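Local coordinates for protein ethylbenzene dehydrogenase beta-subunit (Aromatoleum aromaticum, PDB 2IVF) that carries three iron/sulfur clusters (SF4) and one Fe3-S4 cluster as the ferredoxin-like iron-sulfur beta subunit of a multi-subunit dehydrogenase, at residues 30-39 with 50-58; 64-74 with 192-200. One frame throughout, in Å; residues are numbered along the deposited sequence.

Along the chain from the N terminus, contact 1 comes first: residues 30-39, the cysteine-rich turn and start of helix 33-42, are met after a short loop of ten residues by 50-58, which ends in strand 55-59. Contact 2 opens only afterwards. Its first segment, 64-74, lies in the loop behind that strand and waits more than a hundred residues for 192-200, at the end of helix 189-193 and the start of strand 199-202. The two are in series, neither nested nor crossed, with centres about 17 Å apart. They still touch: Tyr-64 packs on Asn-55, its OH probably hydrogen-bonded to Arg-52 N, and Met-51 reaches Tyr-200, which joins the surroundings of three SF4 clusters.

Contact 1 of 2, residues 30-39 with 50-58; sequences GCQTCTVACK and HMRWNNVTT. With SF4 (iron/sulfur cluster), chain T; SF4 (iron/sulfur cluster), chain U.
Gln-32, at the N-cap position of helix 33-42, reaches across to Val-56 with its amide. Its NE2 gives a nearly straight bond to Val-56 O (2.8 Å, 173°), lying above that carbonyl's plane, while its OE1 takes the hydroxyl of Thr-35 and also bonds Tyr-128. Val-56 can be followed outward from this grip: CB passes alongside Gln-32 NE2 (3.5 Å), both methyls lie near S3 of the chain T cluster (CG1 at 4.0 Å, CG2 at 3.9 Å), and CG2, placed anti to the carbonyl carbon, also touches Cys-34 SG (3.3 Å) and Thr-35 OG1. Beside it, Asn-54 extends anti to its own N (chi1 178°), which brings ND2 to 3.1 Å from Cys-34 SG and into a weak bond with Thr-35 OG1; OD1 turns to Arg-235. At the far end Lys-39 NZ donates to Met-51 O (2.6 Å), and Trp-53 sets CB against Cys-38 SG (3.8 Å) with its ring edge near S3 of the chain U cluster. In this ferredoxin-type arrangement Cys-31 and Cys-34 bind iron of one cluster and Cys-38 iron of the next. The Asn-54 amide dipole, just before strand 55-59, may stabilise negative charge on Cys-34 SG.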
loop_
_atom_site.group_PDB
_atom_site.type_symbol
_atom_site.label_atom_id
_atom_site.label_comp_id
_atom_site.label_asym_id
_atom_site.label_seq_id
_atom_site.Cartn_x
_atom_site.Cartn_y
_atom_site.Cartn_z
ATOM N N GLY B 30 4.979 -1.836 -8.535
ATOM C CA GLY B 30 5.378 -2.674 -7.419
ATOM C C GLY B 30 4.324 -2.802 -6.316
ATOM O O GLY B 30 4.674 -3.068 -5.180
ATOM N N CYS B 31 3.053 -2.677 -6.677
ATOM C CA CYS B 31 1.952 -2.662 -5.682
ATOM C C CYS B 31 1.592 -4.054 -5.193
ATOM O O CYS B 31 0.838 -4.159 -4.260
ATOM C CB CYS B 31 0.699 -1.974 -6.258
ATOM S SG CYS B 31 -0.088 -2.941 -7.619
ATOM N N GLN B 32 2.057 -5.130 -5.848
ATOM C CA GLN B 32 1.761 -6.517 -5.410
ATOM C C GLN B 32 0.260 -6.920 -5.523
ATOM O O GLN B 32 -0.139 -7.944 -4.993
ATOM C CB GLN B 32 2.196 -6.741 -3.934
ATOM C CG GLN B 32 3.666 -6.405 -3.554
ATOM C CD GLN B 32 4.649 -7.441 -4.097
ATOM O OE1 GLN B 32 4.261 -8.582 -4.299
ATOM N NE2 GLN B 32 5.906 -7.053 -4.354
ATOM N N THR B 33 -0.582 -6.133 -6.193
ATOM C CA THR B 33 -1.971 -6.533 -6.366
ATOM C C THR B 33 -2.058 -7.855 -7.108
ATOM O O THR B 33 -2.858 -8.726 -6.744
ATOM C CB THR B 33 -2.828 -5.459 -7.044
ATOM O OG1 THR B 33 -2.631 -4.234 -6.375
ATOM C CG2 THR B 33 -4.310 -5.821 -6.984
ATOM N N CYS B 34 -1.225 -8.015 -8.134
ATOM C CA CYS B 34 -1.151 -9.257 -8.850
ATOM C C CYS B 34 -0.787 -10.462 -7.938
ATOM O O CYS B 34 -1.372 -11.551 -8.082
ATOM C CB CYS B 34 -0.198 -9.133 -10.043
ATOM S SG CYS B 34 1.435 -8.504 -9.514
ATOM N N THR B 35 0.094 -10.225 -6.966
ATOM C CA THR B 35 0.506 -11.225 -5.981
ATOM C C THR B 35 -0.685 -11.703 -5.175
ATOM O O THR B 35 -0.959 -12.948 -5.074
ATOM C CB THR B 35 1.599 -10.637 -5.098
ATOM O OG1 THR B 35 2.633 -10.155 -5.967
ATOM C CG2 THR B 35 2.136 -11.699 -4.073
ATOM N N VAL B 36 -1.413 -10.748 -4.649
ATOM C CA VAL B 36 -2.592 -11.071 -3.824
ATOM C C VAL B 36 -3.754 -11.609 -4.652
ATOM O O VAL B 36 -4.538 -12.409 -4.140
ATOM C CB VAL B 36 -3.048 -9.913 -2.895
ATOM C CG1 VAL B 36 -1.851 -9.341 -2.046
ATOM C CG2 VAL B 36 -3.814 -8.822 -3.646
ATOM N N ALA B 37 -3.867 -11.177 -5.917
ATOM C CA ALA B 37 -4.925 -11.643 -6.818
ATOM C C ALA B 37 -4.780 -13.148 -6.960
ATOM O O ALA B 37 -5.713 -13.900 -6.760
ATOM C CB ALA B 37 -4.815 -10.931 -8.233
ATOM N N CYS B 38 -3.566 -13.586 -7.258
ATOM C CA CYS B 38 -3.298 -15.021 -7.368
ATOM C C CYS B 38 -3.514 -15.739 -6.058
ATOM O O CYS B 38 -4.172 -16.794 -6.029
ATOM C CB CYS B 38 -1.855 -15.267 -7.772
ATOM S SG CYS B 38 -1.590 -16.994 -8.161
ATOM N N LYS B 39 -2.944 -15.180 -4.986
ATOM C CA LYS B 39 -2.843 -15.881 -3.706
ATOM C C LYS B 39 -4.228 -16.156 -3.153
ATOM O O LYS B 39 -4.483 -17.205 -2.561
ATOM C CB LYS B 39 -2.078 -15.032 -2.694
ATOM C CG LYS B 39 -1.528 -15.822 -1.469
ATOM C CD LYS B 39 0.017 -15.790 -1.506
ATOM C CE LYS B 39 0.688 -16.794 -0.669
ATOM N NZ LYS B 39 0.563 -18.163 -1.173
ATOM N N HIS B 50 3.482 -20.495 1.230
ATOM C CA HIS B 50 4.720 -19.907 0.769
ATOM C C HIS B 50 4.767 -19.608 -0.731
ATOM O O HIS B 50 5.687 -18.969 -1.169
ATOM C CB HIS B 50 5.888 -20.830 1.063
ATOM C CG HIS B 50 5.828 -22.151 0.345
ATOM N ND1 HIS B 50 4.944 -23.144 0.698
ATOM C CD2 HIS B 50 6.501 -22.612 -0.740
ATOM C CE1 HIS B 50 5.112 -24.186 -0.109
ATOM N NE2 HIS B 50 6.067 -23.898 -0.974
ATOM N N MET B 51 3.840 -20.166 -1.511
ATOM C CA MET B 51 3.932 -20.065 -2.948
ATOM C C MET B 51 3.388 -18.748 -3.416
ATOM O O MET B 51 2.227 -18.402 -3.121
ATOM C CB MET B 51 3.128 -21.163 -3.599
ATOM C CG MET B 51 3.481 -22.566 -3.159
ATOM S SD MET B 51 2.391 -23.748 -3.990
ATOM C CE MET B 51 2.997 -25.327 -3.351
ATOM N N ARG B 52 4.217 -18.019 -4.158
ATOM C CA ARG B 52 3.805 -16.802 -4.856
ATOM C C ARG B 52 3.948 -17.065 -6.320
ATOM O O ARG B 52 4.939 -16.691 -6.957
ATOM C CB ARG B 52 4.646 -15.589 -4.405
ATOM C CG ARG B 52 4.247 -15.060 -3.055
ATOM C CD ARG B 52 5.000 -15.787 -1.944
ATOM N NE ARG B 52 4.659 -15.250 -0.625
ATOM C CZ ARG B 52 5.232 -15.654 0.491
ATOM N NH1 ARG B 52 6.128 -16.618 0.459
ATOM N NH2 ARG B 52 4.909 -15.114 1.654
ATOM N N TRP B 53 2.953 -17.759 -6.852
ATOM C CA TRP B 53 2.960 -18.146 -8.263
ATOM C C TRP B 53 3.083 -16.889 -9.094
ATOM O O TRP B 53 3.831 -16.870 -10.042
ATOM C CB TRP B 53 1.714 -18.892 -8.659
ATOM C CG TRP B 53 1.478 -20.200 -8.004
ATOM C CD1 TRP B 53 2.364 -20.968 -7.288
ATOM C CD2 TRP B 53 0.273 -20.969 -8.099
ATOM N NE1 TRP B 53 1.777 -22.132 -6.929
ATOM C CE2 TRP B 53 0.499 -22.176 -7.419
ATOM C CE3 TRP B 53 -0.971 -20.754 -8.715
ATOM C CZ2 TRP B 53 -0.482 -23.138 -7.278
ATOM C CZ3 TRP B 53 -1.922 -21.709 -8.618
ATOM C CH2 TRP B 53 -1.680 -22.906 -7.908
ATOM N N ASN B 54 2.374 -15.825 -8.712
ATOM C CA ASN B 54 2.658 -14.518 -9.217
ATOM C C ASN B 54 3.489 -13.856 -8.158
ATOM O O ASN B 54 3.083 -13.775 -6.982
ATOM C CB ASN B 54 1.409 -13.670 -9.455
ATOM C CG ASN B 54 1.771 -12.291 -9.944
ATOM O OD1 ASN B 54 1.653 -12.006 -11.120
ATOM N ND2 ASN B 54 2.281 -11.430 -9.035
ATOM N N ASN B 55 4.691 -13.460 -8.556
ATOM C CA ASN B 55 5.592 -12.822 -7.625
ATOM C C ASN B 55 6.096 -11.498 -8.174
ATOM O O ASN B 55 6.259 -11.334 -9.382
ATOM C CB ASN B 55 6.765 -13.735 -7.254
ATOM C CG ASN B 55 7.430 -14.328 -8.429
ATOM O OD1 ASN B 55 7.031 -15.424 -8.897
ATOM N ND2 ASN B 55 8.463 -13.691 -8.895
ATOM N N VAL B 56 6.340 -10.563 -7.280
ATOM C CA VAL B 56 6.863 -9.252 -7.693
ATOM C C VAL B 56 7.965 -8.820 -6.781
ATOM O O VAL B 56 7.788 -8.778 -5.575
ATOM C CB VAL B 56 5.796 -8.147 -7.722
ATOM C CG1 VAL B 56 6.392 -6.923 -8.335
ATOM C CG2 VAL B 56 4.530 -8.558 -8.469
ATOM N N THR B 57 9.147 -8.569 -7.340
ATOM C CA THR B 57 10.248 -8.117 -6.514
ATOM C C THR B 57 10.945 -6.955 -7.170
ATOM O O THR B 57 10.729 -6.649 -8.327
ATOM C CB THR B 57 11.275 -9.255 -6.272
ATOM O OG1 THR B 57 11.732 -9.755 -7.533
ATOM C CG2 THR B 57 10.633 -10.422 -5.432
ATOM N N THR B 58 11.824 -6.343 -6.416
ATOM C CA THR B 58 12.534 -5.158 -6.893
ATOM C C THR B 58 13.780 -5.656 -7.639
ATOM O O THR B 58 14.403 -6.656 -7.245
ATOM C CB THR B 58 12.861 -4.192 -5.731
ATOM O OG1 THR B 58 11.623 -3.753 -5.119
ATOM C CG2 THR B 58 13.705 -2.947 -6.191
HETATM FE FE1 SF4 T . 3.081 -4.297 -11.175
HETATM FE FE2 SF4 T . 1.595 -6.410 -10.258
HETATM FE FE3 SF4 T . 0.538 -4.548 -11.887
HETATM FE FE4 SF4 T . 1.038 -3.830 -9.330
HETATM S S1 SF4 T . -0.435 -5.398 -10.003
HETATM S S2 SF4 T . 1.501 -2.627 -11.225
HETATM S S3 SF4 T . 2.947 -5.042 -9.007
HETATM S S4 SF4 T . 2.253 -6.019 -12.401
HETATM FE FE1 SF4 U . -0.805 -17.968 -12.751
HETATM FE FE2 SF4 U . -1.664 -17.125 -10.415
HETATM FE FE3 SF4 U . -1.475 -15.396 -12.465
HETATM FE FE4 SF4 U . -3.450 -17.223 -12.506
HETATM S S1 SF4 U . -3.220 -15.503 -11.005
HETATM S S2 SF4 U . -2.039 -16.761 -14.233
HETATM S S3 SF4 U . -2.417 -19.034 -11.468
HETATM S S4 SF4 U . 0.271 -16.516 -11.377
HETATM O O HOH W 1 1.002 -14.868 -5.580
#

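Contact 2 of 2, residues 64-74 with 192-200; sequences YPRDYERKGGG and EACPYKAIY. With SF4 (iron/sulfur cluster), chain S.
Pro-65 and Tyr-68 pack on Lys-197, the last residue of a type I beta turn that starts at Cys-194, the cluster ligand just after helix 189-193 in this 4Fe-4S dicluster domain. The close-packed part runs from the base of the lysine along the turn. Pro-65 crosses the lysine at about a right angle, CD 3.6 Å from Lys-197 CB, and Tyr-68 sets its CB against Lys-197 CG while its ring edge meets Pro-195 O in plane (CD2 to O 3.5 Å). Tyr-64 and Tyr-200 adjoin rim to rim, planes at 29°, with CE2 of Tyr-64 3.4 Å from Tyr-200 OH. Behind this layer Cys-194 SG binds iron of the chain S cluster, and Tyr-196 CD2 lies near its S2. The glycine end is equally close: Gly-73 passes with CA 3.2 Å from Glu-192 O and 3.3 Å from Ala-193 O, backbone against backbone, and Gly-74 N donates to Ala-193 O at 2.6 Å.

Between these regions, at partly exposed Lys-71 and Gly-72, the fit is looser and polar. Two bends in the Lys-197 chain, at chi2 and chi4, carry NZ to Cys-194 O and Glu-192 O of its own segment, with only weak bonds to Lys-71 O and Gly-72 O across the contact. This ring of carbonyls would probably favour the ammonium's charge. A water accepting from NZ also lies within hydrogen-bonding distance of Tyr-68 O and, at 2.7 Å, of Gly-72 O.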
loop_
_atom_site.group_PDB
_atom_site.type_symbol
_atom_site.label_atom_id
_atom_site.label_comp_id
_atom_site.label_asym_id
_atom_site.label_seq_id
_atom_site.Cartn_x
_atom_site.Cartn_y
_atom_site.Cartn_z
ATOM N N TYR B 64 12.889 -13.951 -6.758
ATOM C CA TYR B 64 12.001 -14.867 -6.099
ATOM C C TYR B 64 11.919 -16.148 -6.904
ATOM O O TYR B 64 11.669 -16.081 -8.071
ATOM C CB TYR B 64 10.600 -14.293 -5.967
ATOM C CG TYR B 64 9.667 -15.301 -5.314
ATOM C CD1 TYR B 64 9.649 -15.459 -3.961
ATOM C CD2 TYR B 64 8.912 -16.172 -6.072
ATOM C CE1 TYR B 64 8.838 -16.368 -3.350
ATOM C CE2 TYR B 64 8.092 -17.093 -5.477
ATOM C CZ TYR B 64 8.058 -17.208 -4.111
ATOM O OH TYR B 64 7.241 -18.168 -3.528
ATOM N N PRO B 65 12.159 -17.309 -6.293
ATOM C CA PRO B 65 12.739 -17.443 -4.983
ATOM C C PRO B 65 14.099 -16.775 -4.959
ATOM O O PRO B 65 14.674 -16.482 -6.020
ATOM C CB PRO B 65 12.897 -18.950 -4.802
ATOM C CG PRO B 65 11.945 -19.541 -5.758
ATOM C CD PRO B 65 11.811 -18.611 -6.891
ATOM N N ARG B 66 14.575 -16.530 -3.752
ATOM C CA ARG B 66 15.891 -15.980 -3.513
ATOM C C ARG B 66 16.978 -16.643 -4.362
ATOM O O ARG B 66 17.164 -17.849 -4.322
ATOM C CB ARG B 66 16.248 -16.142 -2.050
ATOM C CG ARG B 66 17.550 -15.439 -1.655
ATOM C CD ARG B 66 17.762 -15.443 -0.167
ATOM N NE ARG B 66 17.684 -16.755 0.461
ATOM C CZ ARG B 66 17.964 -16.993 1.743
ATOM N NH1 ARG B 66 18.391 -16.012 2.559
ATOM N NH2 ARG B 66 17.878 -18.230 2.210
ATOM N N ASP B 67 17.697 -15.802 -5.098
ATOM C CA ASP B 67 18.825 -16.175 -5.890
ATOM C C ASP B 67 18.449 -17.239 -6.887
ATOM O O ASP B 67 19.257 -18.068 -7.182
ATOM C CB ASP B 67 20.004 -16.606 -5.002
ATOM C CG ASP B 67 20.666 -15.420 -4.297
ATOM O OD1 ASP B 67 20.536 -14.295 -4.786
ATOM O OD2 ASP B 67 21.325 -15.620 -3.265
ATOM N N TYR B 68 17.232 -17.204 -7.420
ATOM C CA TYR B 68 16.798 -18.226 -8.417
ATOM C C TYR B 68 17.743 -18.318 -9.627
ATOM O O TYR B 68 17.904 -19.383 -10.276
ATOM C CB TYR B 68 15.370 -17.931 -8.882
ATOM C CG TYR B 68 15.203 -16.932 -10.018
ATOM C CD1 TYR B 68 15.061 -15.574 -9.785
ATOM C CD2 TYR B 68 15.197 -17.365 -11.342
ATOM C CE1 TYR B 68 14.897 -14.671 -10.822
ATOM C CE2 TYR B 68 15.039 -16.497 -12.379
ATOM C CZ TYR B 68 14.878 -15.141 -12.129
ATOM O OH TYR B 68 14.720 -14.317 -13.193
ATOM N N GLU B 69 18.363 -17.182 -9.940
ATOM C CA GLU B 69 19.290 -17.061 -11.091
ATOM C C GLU B 69 20.588 -17.752 -10.827
ATOM O O GLU B 69 21.414 -17.886 -11.745
ATOM C CB GLU B 69 19.532 -15.561 -11.441
ATOM C CG GLU B 69 18.308 -14.856 -11.868
ATOM C CD GLU B 69 18.412 -13.321 -11.890
ATOM O OE1 GLU B 69 18.814 -12.767 -10.872
ATOM O OE2 GLU B 69 18.061 -12.677 -12.922
ATOM N N ARG B 70 20.793 -18.199 -9.588
ATOM C CA ARG B 70 21.966 -19.000 -9.248
ATOM C C ARG B 70 21.649 -20.482 -9.057
ATOM O O ARG B 70 22.530 -21.234 -8.700
ATOM C CB ARG B 70 22.583 -18.489 -7.951
ATOM C CG ARG B 70 22.917 -17.017 -7.987
ATOM C CD ARG B 70 24.114 -16.707 -7.123
ATOM N NE ARG B 70 24.781 -15.521 -7.670
ATOM C CZ ARG B 70 25.022 -14.391 -6.996
ATOM N NH1 ARG B 70 24.684 -14.264 -5.705
ATOM N NH2 ARG B 70 25.625 -13.377 -7.622
ATOM N N LYS B 71 20.415 -20.894 -9.266
ATOM C CA LYS B 71 19.992 -22.222 -8.854
ATOM C C LYS B 71 19.895 -23.250 -9.999
ATOM O O LYS B 71 19.308 -24.334 -9.837
ATOM C CB LYS B 71 18.749 -22.138 -8.003
ATOM C CG LYS B 71 19.032 -21.485 -6.625
ATOM C CD LYS B 71 17.778 -21.477 -5.748
ATOM C CE LYS B 71 18.103 -21.167 -4.296
ATOM N NZ LYS B 71 19.080 -20.093 -4.144
ATOM N N GLY B 72 20.455 -22.910 -11.153
ATOM C CA GLY B 72 20.591 -23.881 -12.226
ATOM C C GLY B 72 19.287 -24.281 -12.898
ATOM O O GLY B 72 18.301 -23.569 -12.823
ATOM N N GLY B 73 19.302 -25.437 -13.550
ATOM C CA GLY B 73 18.164 -25.891 -14.334
ATOM C C GLY B 73 18.224 -25.348 -15.747
ATOM O O GLY B 73 19.212 -24.732 -16.159
ATOM N N GLY B 74 17.170 -25.589 -16.504
ATOM C CA GLY B 74 17.081 -25.113 -17.876
ATOM C C GLY B 74 18.016 -25.821 -18.824
ATOM O O GLY B 74 18.523 -26.892 -18.502
ATOM N N GLU B 192 14.153 -28.368 -9.603
ATOM C CA GLU B 192 15.557 -28.134 -9.891
ATOM C C GLU B 192 15.785 -27.758 -11.375
ATOM O O GLU B 192 16.638 -26.939 -11.711
ATOM C CB GLU B 192 16.371 -29.409 -9.564
ATOM C CG GLU B 192 16.320 -29.873 -8.100
ATOM C CD GLU B 192 16.830 -31.300 -7.904
ATOM O OE1 GLU B 192 17.107 -31.995 -8.889
ATOM O OE2 GLU B 192 16.931 -31.720 -6.756
ATOM N N ALA B 193 15.015 -28.396 -12.255
ATOM C CA ALA B 193 15.110 -28.190 -13.686
ATOM C C ALA B 193 14.569 -26.852 -14.190
ATOM O O ALA B 193 15.042 -26.358 -15.193
ATOM C CB ALA B 193 14.402 -29.336 -14.413
ATOM N N CYS B 194 13.546 -26.321 -13.558
ATOM C CA CYS B 194 12.969 -25.073 -14.000
ATOM C C CYS B 194 13.938 -23.958 -13.624
ATOM O O CYS B 194 14.127 -23.699 -12.452
ATOM C CB CYS B 194 11.614 -24.797 -13.364
ATOM S SG CYS B 194 11.138 -23.051 -13.578
ATOM N N PRO B 195 14.534 -23.286 -14.627
ATOM C CA PRO B 195 15.552 -22.300 -14.324
ATOM C C PRO B 195 14.954 -21.034 -13.788
ATOM O O PRO B 195 15.692 -20.144 -13.386
ATOM C CB PRO B 195 16.167 -22.042 -15.681
ATOM C CG PRO B 195 15.058 -22.223 -16.601
ATOM C CD PRO B 195 14.271 -23.367 -16.065
ATOM N N TYR B 196 13.628 -20.937 -13.820
ATOM C CA TYR B 196 12.918 -19.801 -13.192
ATOM C C TYR B 196 12.457 -20.054 -11.755
ATOM O O TYR B 196 11.884 -19.150 -11.073
ATOM C CB TYR B 196 11.716 -19.466 -14.053
ATOM C CG TYR B 196 12.101 -19.051 -15.428
ATOM C CD1 TYR B 196 12.436 -17.726 -15.720
ATOM C CD2 TYR B 196 12.109 -19.966 -16.446
ATOM C CE1 TYR B 196 12.855 -17.350 -17.020
ATOM C CE2 TYR B 196 12.487 -19.609 -17.757
ATOM C CZ TYR B 196 12.847 -18.292 -18.044
ATOM O OH TYR B 196 13.214 -18.015 -19.353
ATOM N N LYS B 197 12.621 -21.298 -11.320
ATOM C CA LYS B 197 12.086 -21.793 -10.044
ATOM C C LYS B 197 10.630 -21.429 -9.859
ATOM O O LYS B 197 10.233 -20.893 -8.817
ATOM C CB LYS B 197 12.974 -21.347 -8.875
ATOM C CG LYS B 197 14.397 -21.927 -8.968
ATOM C CD LYS B 197 14.368 -23.454 -8.782
ATOM C CE LYS B 197 15.669 -24.178 -9.076
ATOM N NZ LYS B 197 16.097 -24.219 -10.503
ATOM N N ALA B 198 9.862 -21.689 -10.926
ATOM C CA ALA B 198 8.432 -21.373 -11.004
ATOM C C ALA B 198 7.551 -22.605 -10.679
ATOM O O ALA B 198 6.348 -22.621 -10.939
ATOM C CB ALA B 198 8.096 -20.806 -12.381
ATOM N N ILE B 199 8.149 -23.654 -10.130
ATOM C CA ILE B 199 7.394 -24.772 -9.577
ATOM C C ILE B 199 7.810 -24.872 -8.127
ATOM O O ILE B 199 8.999 -24.700 -7.807
ATOM C CB ILE B 199 7.708 -26.124 -10.263
ATOM C CG1 ILE B 199 7.547 -26.061 -11.766
ATOM C CG2 ILE B 199 6.816 -27.223 -9.711
ATOM C CD1 ILE B 199 7.496 -27.491 -12.474
ATOM N N TYR B 200 6.832 -25.176 -7.263
ATOM C CA TYR B 200 6.941 -25.048 -5.822
ATOM C C TYR B 200 6.415 -26.300 -5.120
ATOM O O TYR B 200 5.301 -26.733 -5.363
ATOM C CB TYR B 200 6.123 -23.848 -5.305
ATOM C CG TYR B 200 6.431 -22.558 -6.010
ATOM C CD1 TYR B 200 7.424 -21.722 -5.537
ATOM C CD2 TYR B 200 5.804 -22.234 -7.204
ATOM C CE1 TYR B 200 7.773 -20.552 -6.241
ATOM C CE2 TYR B 200 6.139 -21.075 -7.905
ATOM C CZ TYR B 200 7.105 -20.236 -7.424
ATOM O OH TYR B 200 7.441 -19.081 -8.106
HETATM FE FE1 SF4 S . 9.565 -23.321 -15.306
HETATM FE FE2 SF4 S . 8.218 -25.227 -16.520
HETATM FE FE3 SF4 S . 8.917 -22.955 -17.891
HETATM FE FE4 SF4 S . 6.992 -22.808 -15.944
HETATM S S1 SF4 S . 6.879 -23.987 -17.931
HETATM S S2 SF4 S . 8.797 -21.400 -16.234
HETATM S S3 SF4 S . 7.727 -24.376 -14.484
HETATM S S4 SF4 S . 10.353 -24.565 -17.077
HETATM O O HOH W 2 17.284 -21.811 -11.102
#